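PDB 5A4A: maternal effect protein oskar from Drosophila melanogaster, which binds RNA through its SGNH-hydrolase-like OSK domain and induces germ plasm in the fly, with a separate domain of the same protein probably serving Vasa helicase binding. Local coordinates for residues I118-A123 and I155-C160; C172-P177 and Y187-K192; G60-G65 and G86-M91; L34-M39 and I193-V198. All coordinates share one frame; numbering follows the deposited sequence.

Overall arrangement
Interactions 1, 3 and 4 are buried, the last with an exposed margin at Met39, while interaction 2 is only partly buried. Interaction 1 lies at the ends of parallel strands 116-120 and 154-155; interaction 3 joins the starts of helices 63-71 and 87-91 through a carboxylate and bridging water. In interaction 2 two loops meet, with aromatic and leucine packing inside and sulfate ions outside. Interaction 4 crosses helix 31-40 with helix 192-204 without a hydrogen bond between its segments. Its centre is about 10 Å from that of interaction 2; Arg195 NH1 donates to Trp190 O, and both interactions touch one sulfate. Leu122 packs on Gly86 and Ile90, tying interaction 1 to interaction 3, whereas interactions 3 and 4 do not touch.

Interaction 1. Residues I118-A123 and I155-C160; sequences ILTNLA and IDIHSC
Asn121 OD1 accepts hydrogen bonds from two backbone N-H groups, a bent one from Ile157 N (2.9 Å, 131°) and a straighter one from His158 N (3.1 Å, 153°), which arrive from opposite faces of the amide plane. The turn of Asn121 CG into the space between its own N and carbonyl carbon (chi1 64°) brings the amide over residues 156-158. Its other end, ND2, donates to Asp156 OD1 at 3.1 Å, meeting that oxygen from above the carboxylate plane; Ser159 N reaches OD1 from the other face, in an Asx motif. Upstream, the parallel bridge of Thr120 with Ile155 is closed by Ile155 N to Leu119 O (2.8 Å) and Asn121 N to Ile155 O (3.0 Å). Ile118 CG2 packs on Ile155 CD1 at 3.9 Å, and Thr120 OG1 is hydrogen-bonded to Val83 O and Asn84 ND2. Leu122 O lies in the plane of the His158 ring, at its edge near CD2. The buried side-chain amide thus takes over from the backbone where the bridge ends, satisfying the N-H groups of Ile157 and His158.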
loop_
_atom_site.group_PDB
_atom_site.type_symbol
_atom_site.label_atom_id
_atom_site.label_comp_id
_atom_site.label_asym_id
_atom_site.label_seq_id
_atom_site.Cartn_x
_atom_site.Cartn_y
_atom_site.Cartn_z
ATOM N N ILE A 118 1.224 10.308 4.022
ATOM C CA ILE A 118 2.507 10.381 3.330
ATOM C C ILE A 118 2.434 9.331 2.233
ATOM O O ILE A 118 2.311 8.134 2.515
ATOM C CB ILE A 118 3.689 10.103 4.287
ATOM C CG1 ILE A 118 3.810 11.233 5.324
ATOM C CG2 ILE A 118 4.995 9.969 3.501
ATOM C CD1 ILE A 118 4.752 10.918 6.490
ATOM N N LEU A 119 2.443 9.771 0.978
ATOM C CA LEU A 119 2.171 8.854 -0.127
ATOM C C LEU A 119 3.441 8.207 -0.669
ATOM O O LEU A 119 4.482 8.848 -0.757
ATOM C CB LEU A 119 1.431 9.558 -1.279
ATOM C CG LEU A 119 0.028 10.108 -0.990
ATOM C CD1 LEU A 119 -0.792 9.079 -0.253
ATOM C CD2 LEU A 119 0.083 11.412 -0.209
ATOM N N THR A 120 3.356 6.923 -1.000
ATOM C CA THR A 120 4.343 6.319 -1.896
ATOM C C THR A 120 3.580 6.012 -3.183
ATOM O O THR A 120 2.384 5.701 -3.139
ATOM C CB THR A 120 4.950 5.019 -1.334
ATOM O OG1 THR A 120 3.897 4.102 -1.037
ATOM C CG2 THR A 120 5.759 5.278 -0.040
ATOM N N ASN A 121 4.246 6.091 -4.325
ATOM C CA ASN A 121 3.601 5.656 -5.552
ATOM C C ASN A 121 3.707 4.124 -5.695
ATOM O O ASN A 121 4.196 3.444 -4.788
ATOM C CB ASN A 121 4.102 6.423 -6.791
ATOM C CG ASN A 121 5.581 6.196 -7.086
ATOM O OD1 ASN A 121 6.242 5.370 -6.463
ATOM N ND2 ASN A 121 6.102 6.939 -8.056
ATOM N N LEU A 122 3.248 3.581 -6.809
ATOM C CA LEU A 122 3.202 2.119 -6.932
ATOM C C LEU A 122 4.460 1.561 -7.577
ATOM O O LEU A 122 4.895 2.038 -8.618
ATOM C CB LEU A 122 1.993 1.676 -7.745
ATOM C CG LEU A 122 0.633 2.152 -7.242
ATOM C CD1 LEU A 122 -0.487 1.450 -8.010
ATOM C CD2 LEU A 122 0.521 1.876 -5.742
ATOM N N ALA A 123 5.032 0.540 -6.952
ATOM C CA ALA A 123 6.093 -0.240 -7.581
ATOM C C ALA A 123 5.553 -0.931 -8.831
ATOM O O ALA A 123 4.359 -1.219 -8.923
ATOM C CB ALA A 123 6.644 -1.285 -6.591
ATOM N N ILE A 155 6.445 10.058 -2.289
ATOM C CA ILE A 155 7.698 9.332 -2.421
ATOM C C ILE A 155 7.659 8.402 -3.625
ATOM O O ILE A 155 6.805 7.517 -3.713
ATOM C CB ILE A 155 7.966 8.519 -1.141
ATOM C CG1 ILE A 155 7.995 9.471 0.058
ATOM C CG2 ILE A 155 9.255 7.703 -1.260
ATOM C CD1 ILE A 155 8.062 8.770 1.406
ATOM N N ASP A 156 8.600 8.595 -4.544
ATOM C CA ASP A 156 8.676 7.763 -5.738
ATOM C C ASP A 156 9.484 6.493 -5.446
ATOM O O ASP A 156 10.721 6.511 -5.461
ATOM C CB ASP A 156 9.272 8.585 -6.896
ATOM C CG ASP A 156 9.678 7.735 -8.101
ATOM O OD1 ASP A 156 9.164 6.610 -8.288
ATOM O OD2 ASP A 156 10.528 8.212 -8.876
ATOM N N ILE A 157 8.785 5.393 -5.169
ATOM C CA ILE A 157 9.454 4.097 -5.021
ATOM C C ILE A 157 9.532 3.323 -6.335
ATOM O O ILE A 157 10.292 2.354 -6.449
ATOM C CB ILE A 157 8.790 3.183 -3.941
ATOM C CG1 ILE A 157 7.344 2.837 -4.316
ATOM C CG2 ILE A 157 8.859 3.838 -2.559
ATOM C CD1 ILE A 157 6.766 1.643 -3.508
ATOM N N HIS A 158 8.715 3.724 -7.307
ATOM C CA HIS A 158 8.680 3.067 -8.612
ATOM C C HIS A 158 10.058 3.063 -9.283
ATOM O O HIS A 158 10.509 2.041 -9.787
ATOM C CB HIS A 158 7.650 3.746 -9.526
ATOM C CG HIS A 158 7.434 3.034 -10.825
ATOM N ND1 HIS A 158 8.145 3.338 -11.970
ATOM C CD2 HIS A 158 6.583 2.035 -11.168
ATOM C CE1 HIS A 158 7.748 2.553 -12.953
ATOM N NE2 HIS A 158 6.800 1.752 -12.495
ATOM N N SER A 159 10.736 4.208 -9.263
ATOM C CA SER A 159 12.006 4.363 -9.979
ATOM C C SER A 159 13.119 3.414 -9.533
ATOM O O SER A 159 13.933 2.980 -10.353
ATOM C CB SER A 159 12.490 5.818 -9.905
ATOM O OG SER A 159 11.610 6.668 -10.622
ATOM N N CYS A 160 13.150 3.072 -8.250
ATOM C CA CYS A 160 14.225 2.224 -7.745
ATOM C C CYS A 160 14.110 0.773 -8.216
ATOM O O CYS A 160 15.051 0.003 -8.071
ATOM C CB CYS A 160 14.331 2.296 -6.215
ATOM S SG CYS A 160 13.138 1.299 -5.265
#

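Interaction 2. Residues C172-P177 and Y187-K192; sequences CFQASP and YLFWNK. With SO4 (sulfate ion), chain C; SO4 (sulfate ion), chain B.
Two loop segments of the SGNH-like fold, 172-177 and 187-192, run roughly antiparallel and share a single backbone bridge, Phe173 with Trp190. Gln174 N donates to Phe189 O, and Asn191 N to Cys172 O, both at 3.0 Å. On the inner side the indole of Trp190 turns its edge to the face of Phe173 in an offset edge-to-face pair, planes 88° apart and centroids 5.3 Å. Leu188 is the main bump: with CG anti to its backbone N (chi1 -167°), CD1 fits into the bend of residues 174-177, 3.4 Å from Gln174 O and also against Ser176 C, while CD2 rests on Phe173 CB. Pro177 CD borders this hollow, and Pro177 CA lies 3.1 Å from Tyr187 O. On the outer side the extended Gln174 chain lies alongside Phe189, and a water joins Gln174 OE1, Ser176 O and Phe189 N. Asn191 OD1 accepts from Gly194 N as the N-cap of helix 192-204, while ND2 donates to Asp171 O. Two sulfates, probably from the crystallisation liquor, sit outside: one takes the N-H groups of Ala175 and Ser176, and the other receives Gln174 NE2 at O4 over 2.8 Å in a nearly straight bond (178°).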
loop_
_atom_site.group_PDB
_atom_site.type_symbol
_atom_site.label_atom_id
_atom_site.label_comp_id
_atom_site.label_asym_id
_atom_site.label_seq_id
_atom_site.Cartn_x
_atom_site.Cartn_y
_atom_site.Cartn_z
ATOM N N CYS A 172 15.486 -7.578 -8.447
ATOM C CA CYS A 172 14.872 -7.074 -7.216
ATOM C C CYS A 172 13.583 -7.818 -6.870
ATOM O O CYS A 172 12.880 -7.444 -5.924
ATOM C CB CYS A 172 14.559 -5.589 -7.356
ATOM S SG CYS A 172 16.024 -4.537 -7.438
ATOM N N PHE A 173 13.261 -8.848 -7.646
ATOM C CA PHE A 173 12.037 -9.608 -7.428
ATOM C C PHE A 173 12.360 -11.071 -7.228
ATOM O O PHE A 173 13.407 -11.553 -7.667
ATOM C CB PHE A 173 11.073 -9.450 -8.609
ATOM C CG PHE A 173 10.436 -8.098 -8.686
ATOM C CD1 PHE A 173 11.152 -7.000 -9.149
ATOM C CD2 PHE A 173 9.121 -7.923 -8.282
ATOM C CE1 PHE A 173 10.567 -5.745 -9.202
ATOM C CE2 PHE A 173 8.525 -6.691 -8.334
ATOM C CZ PHE A 173 9.248 -5.586 -8.801
ATOM N N GLN A 174 11.445 -11.766 -6.566
ATOM C CA GLN A 174 11.530 -13.214 -6.397
ATOM C C GLN A 174 11.334 -13.914 -7.739
ATOM O O GLN A 174 10.895 -13.293 -8.706
ATOM C CB GLN A 174 10.500 -13.662 -5.359
ATOM C CG GLN A 174 10.867 -13.187 -3.947
ATOM C CD GLN A 174 9.873 -13.601 -2.882
ATOM O OE1 GLN A 174 8.736 -13.975 -3.179
ATOM N NE2 GLN A 174 10.296 -13.518 -1.626
ATOM N N ALA A 175 11.663 -15.202 -7.796
ATOM C CA ALA A 175 11.647 -15.954 -9.054
ATOM C C ALA A 175 10.244 -16.346 -9.510
ATOM O O ALA A 175 9.963 -16.368 -10.711
ATOM C CB ALA A 175 12.527 -17.198 -8.941
ATOM N N SER A 176 9.369 -16.640 -8.550
ATOM C CA SER A 176 8.042 -17.163 -8.852
ATOM C C SER A 176 6.949 -16.414 -8.107
ATOM O O SER A 176 7.166 -15.944 -6.997
ATOM C CB SER A 176 7.953 -18.650 -8.479
ATOM O OG SER A 176 9.002 -19.402 -9.065
ATOM N N PRO A 177 5.762 -16.314 -8.717
ATOM C CA PRO A 177 4.651 -15.638 -8.047
ATOM C C PRO A 177 4.062 -16.481 -6.926
ATOM O O PRO A 177 4.310 -17.694 -6.836
ATOM C CB PRO A 177 3.614 -15.463 -9.163
ATOM C CG PRO A 177 4.333 -15.817 -10.446
ATOM C CD PRO A 177 5.381 -16.786 -10.057
ATOM N N TYR A 187 0.938 -12.677 -7.128
ATOM C CA TYR A 187 1.807 -11.572 -6.729
ATOM C C TYR A 187 3.254 -11.991 -6.906
ATOM O O TYR A 187 3.620 -13.100 -6.532
ATOM C CB TYR A 187 1.575 -11.248 -5.249
ATOM C CG TYR A 187 0.382 -10.366 -4.992
ATOM C CD1 TYR A 187 -0.900 -10.767 -5.340
ATOM C CD2 TYR A 187 0.546 -9.110 -4.418
ATOM C CE1 TYR A 187 -1.991 -9.944 -5.112
ATOM C CE2 TYR A 187 -0.538 -8.281 -4.185
ATOM C CZ TYR A 187 -1.796 -8.695 -4.535
ATOM O OH TYR A 187 -2.867 -7.860 -4.293
ATOM N N LEU A 188 4.072 -11.112 -7.487
ATOM C CA LEU A 188 5.515 -11.339 -7.538
ATOM C C LEU A 188 6.161 -10.396 -6.525
ATOM O O LEU A 188 6.209 -9.173 -6.733
ATOM C CB LEU A 188 6.080 -11.063 -8.942
ATOM C CG LEU A 188 7.512 -11.584 -9.155
ATOM C CD1 LEU A 188 7.506 -13.119 -9.090
ATOM C CD2 LEU A 188 8.114 -11.097 -10.460
ATOM N N PHE A 189 6.642 -10.950 -5.419
ATOM C CA PHE A 189 7.118 -10.118 -4.317
ATOM C C PHE A 189 8.534 -9.607 -4.488
ATOM O O PHE A 189 9.330 -10.179 -5.232
ATOM C CB PHE A 189 6.966 -10.859 -2.993
ATOM C CG PHE A 189 5.547 -10.960 -2.546
ATOM C CD1 PHE A 189 4.949 -9.895 -1.885
ATOM C CD2 PHE A 189 4.792 -12.095 -2.831
ATOM C CE1 PHE A 189 3.623 -9.963 -1.485
ATOM C CE2 PHE A 189 3.472 -12.176 -2.430
ATOM C CZ PHE A 189 2.885 -11.110 -1.759
ATOM N N TRP A 190 8.826 -8.487 -3.826
ATOM C CA TRP A 190 10.163 -7.940 -3.841
ATOM C C TRP A 190 11.072 -8.878 -3.047
ATOM O O TRP A 190 10.704 -9.358 -1.974
ATOM C CB TRP A 190 10.179 -6.536 -3.221
ATOM C CG TRP A 190 9.065 -5.624 -3.699
ATOM C CD1 TRP A 190 8.466 -5.614 -4.937
ATOM C CD2 TRP A 190 8.438 -4.572 -2.942
ATOM N NE1 TRP A 190 7.495 -4.626 -4.981
ATOM C CE2 TRP A 190 7.458 -3.985 -3.772
ATOM C CE3 TRP A 190 8.603 -4.087 -1.641
ATOM C CZ2 TRP A 190 6.652 -2.920 -3.337
ATOM C CZ3 TRP A 190 7.799 -3.039 -1.210
ATOM C CH2 TRP A 190 6.835 -2.467 -2.058
ATOM N N ASN A 191 12.261 -9.141 -3.580
ATOM C CA ASN A 191 13.198 -10.012 -2.870
ATOM C C ASN A 191 13.989 -9.199 -1.846
ATOM O O ASN A 191 13.647 -8.046 -1.588
ATOM C CB ASN A 191 14.094 -10.809 -3.831
ATOM C CG ASN A 191 15.092 -9.945 -4.585
ATOM O OD1 ASN A 191 15.236 -8.754 -4.333
ATOM N ND2 ASN A 191 15.796 -10.559 -5.521
ATOM N N LYS A 192 15.024 -9.788 -1.250
ATOM C CA LYS A 192 15.767 -9.073 -0.213
ATOM C C LYS A 192 16.337 -7.743 -0.713
ATOM O O LYS A 192 16.246 -6.721 -0.038
ATOM C CB LYS A 192 16.880 -9.943 0.389
ATOM C CG LYS A 192 17.666 -9.218 1.483
ATOM C CD LYS A 192 18.497 -10.178 2.326
ATOM C CE LYS A 192 18.316 -9.926 3.826
ATOM N NZ LYS A 192 17.617 -11.065 4.495
HETATM S S SO4 C . 11.590 -17.445 -4.932
HETATM O O1 SO4 C . 12.159 -18.786 -4.981
HETATM O O2 SO4 C . 11.224 -17.116 -3.549
HETATM O O3 SO4 C . 12.607 -16.499 -5.402
HETATM O O4 SO4 C . 10.387 -17.392 -5.763
HETATM S S SO4 B . 14.130 -13.310 -0.579
HETATM O O1 SO4 B . 14.112 -14.717 -0.959
HETATM O O2 SO4 B . 14.119 -13.178 0.871
HETATM O O3 SO4 B . 15.345 -12.678 -1.091
HETATM O O4 SO4 B . 12.937 -12.680 -1.129
HETATM O O HOH W 1 6.918 -13.815 -5.233
#

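Interaction 3. Residues G60-G65 and G86-M91; sequences GLTING and GSVDIM
In this part of the SGNH-like fold the backbones of 60-65 and 86-91 approach at the starts of two helices, Thr62 CA being 5.4 Å from Val88 CA, with Thr62 at one N-cap and at the other Gly86, whose positive phi (131°) suits glycine where strand 80-84 gives way to the helix. Asp89 carries the polar link: its OD1 receives Ile63 N at 2.9 Å on the syn lone pair, while Thr62 CB and Ile63 CG1 pack close around that oxygen. Thr62 OG1, held between its own N and carbonyl carbon (chi1 58°), caps its helix by accepting from Gly65 N. Its methyl is left to touch Val88 CG1 at 3.7 Å, the two side chains crossing at about a right angle. Val88 CG2 sits against Leu61 O, and a water donates to that oxygen and accepts from Gly86 N and Val88 N. A second water accepts from Asn64 N and donates to the other carboxylate oxygen, Asp89 OD2, the water oxygen lying 2.5 Å from OD2.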
loop_
_atom_site.group_PDB
_atom_site.type_symbol
_atom_site.label_atom_id
_atom_site.label_comp_id
_atom_site.label_asym_id
_atom_site.label_seq_id
_atom_site.Cartn_x
_atom_site.Cartn_y
_atom_site.Cartn_z
ATOM N N GLY A 60 -5.165 -7.743 -0.116
ATOM C CA GLY A 60 -6.329 -7.413 -0.921
ATOM C C GLY A 60 -6.947 -6.050 -0.652
ATOM O O GLY A 60 -8.058 -5.775 -1.121
ATOM N N LEU A 61 -6.248 -5.189 0.088
ATOM C CA LEU A 61 -6.783 -3.860 0.402
ATOM C C LEU A 61 -6.800 -2.961 -0.835
ATOM O O LEU A 61 -5.755 -2.616 -1.381
ATOM C CB LEU A 61 -5.975 -3.180 1.517
ATOM C CG LEU A 61 -6.652 -2.001 2.231
ATOM C CD1 LEU A 61 -7.809 -2.484 3.126
ATOM C CD2 LEU A 61 -5.643 -1.188 3.031
ATOM N N THR A 62 -7.993 -2.582 -1.274
ATOM C CA THR A 62 -8.116 -1.628 -2.361
ATOM C C THR A 62 -8.173 -0.220 -1.771
ATOM O O THR A 62 -8.187 -0.042 -0.547
ATOM C CB THR A 62 -9.407 -1.856 -3.150
ATOM O OG1 THR A 62 -10.511 -1.749 -2.247
ATOM C CG2 THR A 62 -9.414 -3.257 -3.800
ATOM N N ILE A 63 -8.244 0.774 -2.647
ATOM C CA ILE A 63 -8.402 2.150 -2.203
ATOM C C ILE A 63 -9.698 2.281 -1.399
ATOM O O ILE A 63 -9.694 2.851 -0.311
ATOM C CB ILE A 63 -8.389 3.129 -3.387
ATOM C CG1 ILE A 63 -7.004 3.157 -4.036
ATOM C CG2 ILE A 63 -8.753 4.532 -2.930
ATOM C CD1 ILE A 63 -7.012 3.699 -5.465
ATOM N N ASN A 64 -10.794 1.731 -1.918
ATOM C CA ASN A 64 -12.054 1.706 -1.167
ATOM C C ASN A 64 -11.954 0.901 0.126
ATOM O O ASN A 64 -12.526 1.282 1.150
ATOM C CB ASN A 64 -13.208 1.203 -2.041
ATOM C CG ASN A 64 -13.727 2.275 -2.973
ATOM O OD1 ASN A 64 -13.266 3.415 -2.931
ATOM N ND2 ASN A 64 -14.687 1.917 -3.826
ATOM N N GLY A 65 -11.214 -0.204 0.085
ATOM C CA GLY A 65 -10.943 -0.964 1.294
ATOM C C GLY A 65 -10.247 -0.115 2.346
ATOM O O GLY A 65 -10.548 -0.220 3.537
ATOM N N GLY A 86 -3.403 0.957 -4.166
ATOM C CA GLY A 86 -3.808 1.021 -5.558
ATOM C C GLY A 86 -3.438 -0.201 -6.377
ATOM O O GLY A 86 -4.068 -0.453 -7.409
ATOM N N SER A 87 -2.409 -0.942 -5.955
ATOM C CA SER A 87 -1.986 -2.127 -6.707
ATOM C C SER A 87 -3.123 -3.124 -6.854
ATOM O O SER A 87 -3.283 -3.718 -7.917
ATOM C CB SER A 87 -0.770 -2.830 -6.078
ATOM O OG SER A 87 0.394 -2.038 -6.210
ATOM N N VAL A 88 -3.915 -3.302 -5.796
ATOM C CA VAL A 88 -5.005 -4.280 -5.848
ATOM C C VAL A 88 -6.086 -3.823 -6.835
ATOM O O VAL A 88 -6.570 -4.620 -7.639
ATOM C CB VAL A 88 -5.632 -4.553 -4.466
ATOM C CG1 VAL A 88 -6.731 -5.619 -4.585
ATOM C CG2 VAL A 88 -4.572 -5.037 -3.480
ATOM N N ASP A 89 -6.447 -2.541 -6.779
ATOM C CA ASP A 89 -7.396 -1.975 -7.743
ATOM C C ASP A 89 -6.943 -2.238 -9.173
ATOM O O ASP A 89 -7.742 -2.625 -10.024
ATOM C CB ASP A 89 -7.546 -0.461 -7.561
ATOM C CG ASP A 89 -8.114 -0.081 -6.206
ATOM O OD1 ASP A 89 -7.358 -0.126 -5.217
ATOM O OD2 ASP A 89 -9.306 0.282 -6.136
ATOM N N ILE A 90 -5.657 -2.019 -9.432
ATOM C CA ILE A 90 -5.123 -2.196 -10.776
ATOM C C ILE A 90 -5.137 -3.670 -11.165
ATOM O O ILE A 90 -5.566 -4.011 -12.261
ATOM C CB ILE A 90 -3.718 -1.586 -10.914
ATOM C CG1 ILE A 90 -3.848 -0.058 -10.882
ATOM C CG2 ILE A 90 -3.050 -2.047 -12.211
ATOM C CD1 ILE A 90 -2.556 0.699 -11.039
ATOM N N MET A 91 -4.699 -4.539 -10.260
ATOM C CA MET A 91 -4.732 -5.984 -10.530
ATOM C C MET A 91 -6.147 -6.541 -10.751
ATOM O O MET A 91 -6.324 -7.490 -11.520
ATOM C CB MET A 91 -4.009 -6.765 -9.426
ATOM C CG MET A 91 -2.555 -6.368 -9.278
ATOM S SD MET A 91 -1.737 -7.050 -7.825
ATOM C CE MET A 91 -1.619 -8.754 -8.358
HETATM O O HOH W 2 -3.992 -1.646 -3.240
HETATM O O HOH W 3 -11.159 1.058 -4.731
#

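Interaction 4. Residues L34-M39 and I193-V198; sequences LYLARM and IGRQRV. With SO4 (sulfate ion), chain F; SO4 (sulfate ion), chain B.
The Arg195 guanidinium has Met39 CG over one face, 3.8 Å above its plane and offset toward the rim, and a sulfate in plane at its edge. NH1 and NH2 each donate to a different oxygen of this ion, NH2 to O2 at 2.9 Å. A second sulfate lies at the edge of the Arg38 guanidinium, held by NH1 and NH2. The Tyr35 ring stands at 79° to the Arg195 group and meets it obliquely, CE2 lying 3.4 Å from Arg195 NH1; Met39 CG also lies above the rim of one ring face. A bend at chi3 of Arg195 (-61°) turns the guanidinium from the helix toward Met39, whose CB comes within 3.4 Å of Arg195 NE. NE forms a salt bridge with Glu40, and NH1 also bonds to Trp190 O, so the group is fixed from several directions. Nearer the backbones the contact is apolar: Leu36 and Arg195 run alongside in opposite directions, Leu36 CD1 against Arg195 CB at 3.6 Å, and Leu36 CD2 reaches Val198 CG1 at 4.2 Å. The sulfate at Arg195, shared with Lys192 N, marks an anion site consistent with an RNA-binding surface, although the ion is probably from the crystallisation liquor. The two helix segments cross nearly at right angles, -98°, with axes 10.5 Å apart. Helix 192-204 therefore lies across helix 31-40, with loop 187-191 leading into it, and its Val198 packs both on Leu36 and on Ile157, just after strand 154-155.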
loop_
_atom_site.group_PDB
_atom_site.type_symbol
_atom_site.label_atom_id
_atom_site.label_comp_id
_atom_site.label_asym_id
_atom_site.label_seq_id
_atom_site.Cartn_x
_atom_site.Cartn_y
_atom_site.Cartn_z
ATOM N N LEU A 34 2.687 -5.170 3.402
ATOM C CA LEU A 34 2.555 -6.197 4.436
ATOM C C LEU A 34 3.809 -7.076 4.467
ATOM O O LEU A 34 4.384 -7.323 5.529
ATOM C CB LEU A 34 1.308 -7.051 4.204
ATOM C CG LEU A 34 1.013 -8.142 5.249
ATOM C CD1 LEU A 34 0.951 -7.534 6.638
ATOM C CD2 LEU A 34 -0.292 -8.861 4.941
ATOM N N TYR A 35 4.244 -7.533 3.295
ATOM C CA TYR A 35 5.419 -8.391 3.218
ATOM C C TYR A 35 6.706 -7.657 3.574
ATOM O O TYR A 35 7.562 -8.202 4.275
ATOM C CB TYR A 35 5.532 -9.017 1.828
ATOM C CG TYR A 35 6.631 -10.050 1.678
ATOM C CD1 TYR A 35 6.674 -11.189 2.490
ATOM C CD2 TYR A 35 7.601 -9.906 0.693
ATOM C CE1 TYR A 35 7.670 -12.130 2.331
ATOM C CE2 TYR A 35 8.592 -10.836 0.527
ATOM C CZ TYR A 35 8.623 -11.955 1.341
ATOM O OH TYR A 35 9.624 -12.876 1.153
ATOM N N LEU A 36 6.846 -6.431 3.077
ATOM C CA LEU A 36 7.961 -5.579 3.472
ATOM C C LEU A 36 8.051 -5.499 4.987
ATOM O O LEU A 36 9.122 -5.677 5.560
ATOM C CB LEU A 36 7.816 -4.176 2.885
ATOM C CG LEU A 36 8.980 -3.247 3.251
ATOM C CD1 LEU A 36 10.252 -3.833 2.702
ATOM C CD2 LEU A 36 8.773 -1.850 2.700
ATOM N N ALA A 37 6.919 -5.246 5.633
ATOM C CA ALA A 37 6.902 -5.109 7.089
ATOM C C ALA A 37 7.197 -6.422 7.808
ATOM O O ALA A 37 7.849 -6.428 8.860
ATOM C CB ALA A 37 5.572 -4.525 7.553
ATOM N N ARG A 38 6.732 -7.531 7.238
ATOM C CA ARG A 38 6.955 -8.841 7.849
ATOM C C ARG A 38 8.435 -9.180 7.813
ATOM O O ARG A 38 9.011 -9.672 8.785
ATOM C CB ARG A 38 6.159 -9.910 7.105
ATOM C CG ARG A 38 6.373 -11.325 7.618
ATOM C CD ARG A 38 5.920 -11.468 9.058
ATOM N NE ARG A 38 5.734 -12.878 9.396
ATOM C CZ ARG A 38 5.189 -13.311 10.526
ATOM N NH1 ARG A 38 4.788 -12.438 11.435
ATOM N NH2 ARG A 38 5.040 -14.623 10.742
ATOM N N MET A 39 9.064 -8.881 6.687
ATOM C CA MET A 39 10.460 -9.258 6.494
ATOM C C MET A 39 11.477 -8.285 7.079
ATOM O O MET A 39 12.567 -8.704 7.491
ATOM C CB MET A 39 10.744 -9.472 5.006
ATOM C CG MET A 39 9.882 -10.553 4.369
ATOM S SD MET A 39 10.017 -12.169 5.155
ATOM C CE MET A 39 11.694 -12.582 4.717
ATOM N N ILE A 193 16.921 -7.769 -1.905
ATOM C CA ILE A 193 17.487 -6.563 -2.513
ATOM C C ILE A 193 16.388 -5.530 -2.802
ATOM O O ILE A 193 16.535 -4.336 -2.504
ATOM C CB ILE A 193 18.240 -6.914 -3.810
ATOM C CG1 ILE A 193 19.394 -7.873 -3.509
ATOM C CG2 ILE A 193 18.729 -5.657 -4.510
ATOM C CD1 ILE A 193 19.970 -8.550 -4.749
ATOM N N GLY A 194 15.290 -5.999 -3.385
ATOM C CA GLY A 194 14.156 -5.147 -3.697
ATOM C C GLY A 194 13.543 -4.503 -2.473
ATOM O O GLY A 194 13.295 -3.292 -2.466
ATOM N N ARG A 195 13.305 -5.299 -1.435
ATOM C CA ARG A 195 12.750 -4.759 -0.196
ATOM C C ARG A 195 13.648 -3.700 0.411
ATOM O O ARG A 195 13.183 -2.677 0.882
ATOM C CB ARG A 195 12.520 -5.885 0.815
ATOM C CG ARG A 195 11.449 -6.868 0.419
ATOM C CD ARG A 195 11.109 -7.819 1.562
ATOM N NE ARG A 195 12.229 -8.643 2.029
ATOM C CZ ARG A 195 12.561 -9.826 1.516
ATOM N NH1 ARG A 195 11.914 -10.295 0.469
ATOM N NH2 ARG A 195 13.563 -10.527 2.029
ATOM N N GLN A 196 14.946 -3.949 0.416
ATOM C CA GLN A 196 15.844 -2.965 1.007
ATOM C C GLN A 196 15.904 -1.682 0.183
ATOM O O GLN A 196 15.954 -0.604 0.754
ATOM C CB GLN A 196 17.245 -3.527 1.289
ATOM C CG GLN A 196 17.982 -2.764 2.406
ATOM C CD GLN A 196 17.202 -2.705 3.731
ATOM O OE1 GLN A 196 17.134 -1.657 4.376
ATOM N NE2 GLN A 196 16.630 -3.841 4.147
ATOM N N ARG A 197 15.859 -1.789 -1.144
ATOM C CA ARG A 197 15.827 -0.581 -1.986
ATOM C C ARG A 197 14.599 0.285 -1.699
ATOM O O ARG A 197 14.719 1.505 -1.578
ATOM C CB ARG A 197 15.910 -0.922 -3.477
ATOM C CG ARG A 197 17.313 -1.331 -3.935
ATOM C CD ARG A 197 17.310 -1.876 -5.367
ATOM N NE ARG A 197 17.147 -0.837 -6.376
ATOM C CZ ARG A 197 18.154 -0.131 -6.881
ATOM N NH1 ARG A 197 19.389 -0.339 -6.456
ATOM N NH2 ARG A 197 17.928 0.798 -7.795
ATOM N N VAL A 198 13.433 -0.348 -1.594
ATOM C CA VAL A 198 12.179 0.382 -1.344
ATOM C C VAL A 198 12.209 1.025 0.036
ATOM O O VAL A 198 11.894 2.204 0.187
ATOM C CB VAL A 198 10.946 -0.529 -1.457
ATOM C CG1 VAL A 198 9.696 0.164 -0.896
ATOM C CG2 VAL A 198 10.736 -0.958 -2.909
HETATM S S SO4 F . 2.486 -14.467 13.522
HETATM O O1 SO4 F . 3.600 -15.287 13.070
HETATM O O2 SO4 F . 1.303 -14.752 12.718
HETATM O O3 SO4 F . 2.217 -14.749 14.926
HETATM O O4 SO4 F . 2.821 -13.046 13.383
HETATM S S SO4 B . 14.130 -13.310 -0.579
HETATM O O1 SO4 B . 14.112 -14.717 -0.959
HETATM O O2 SO4 B . 14.119 -13.178 0.871
HETATM O O3 SO4 B . 15.345 -12.678 -1.091
HETATM O O4 SO4 B . 12.937 -12.680 -1.129
#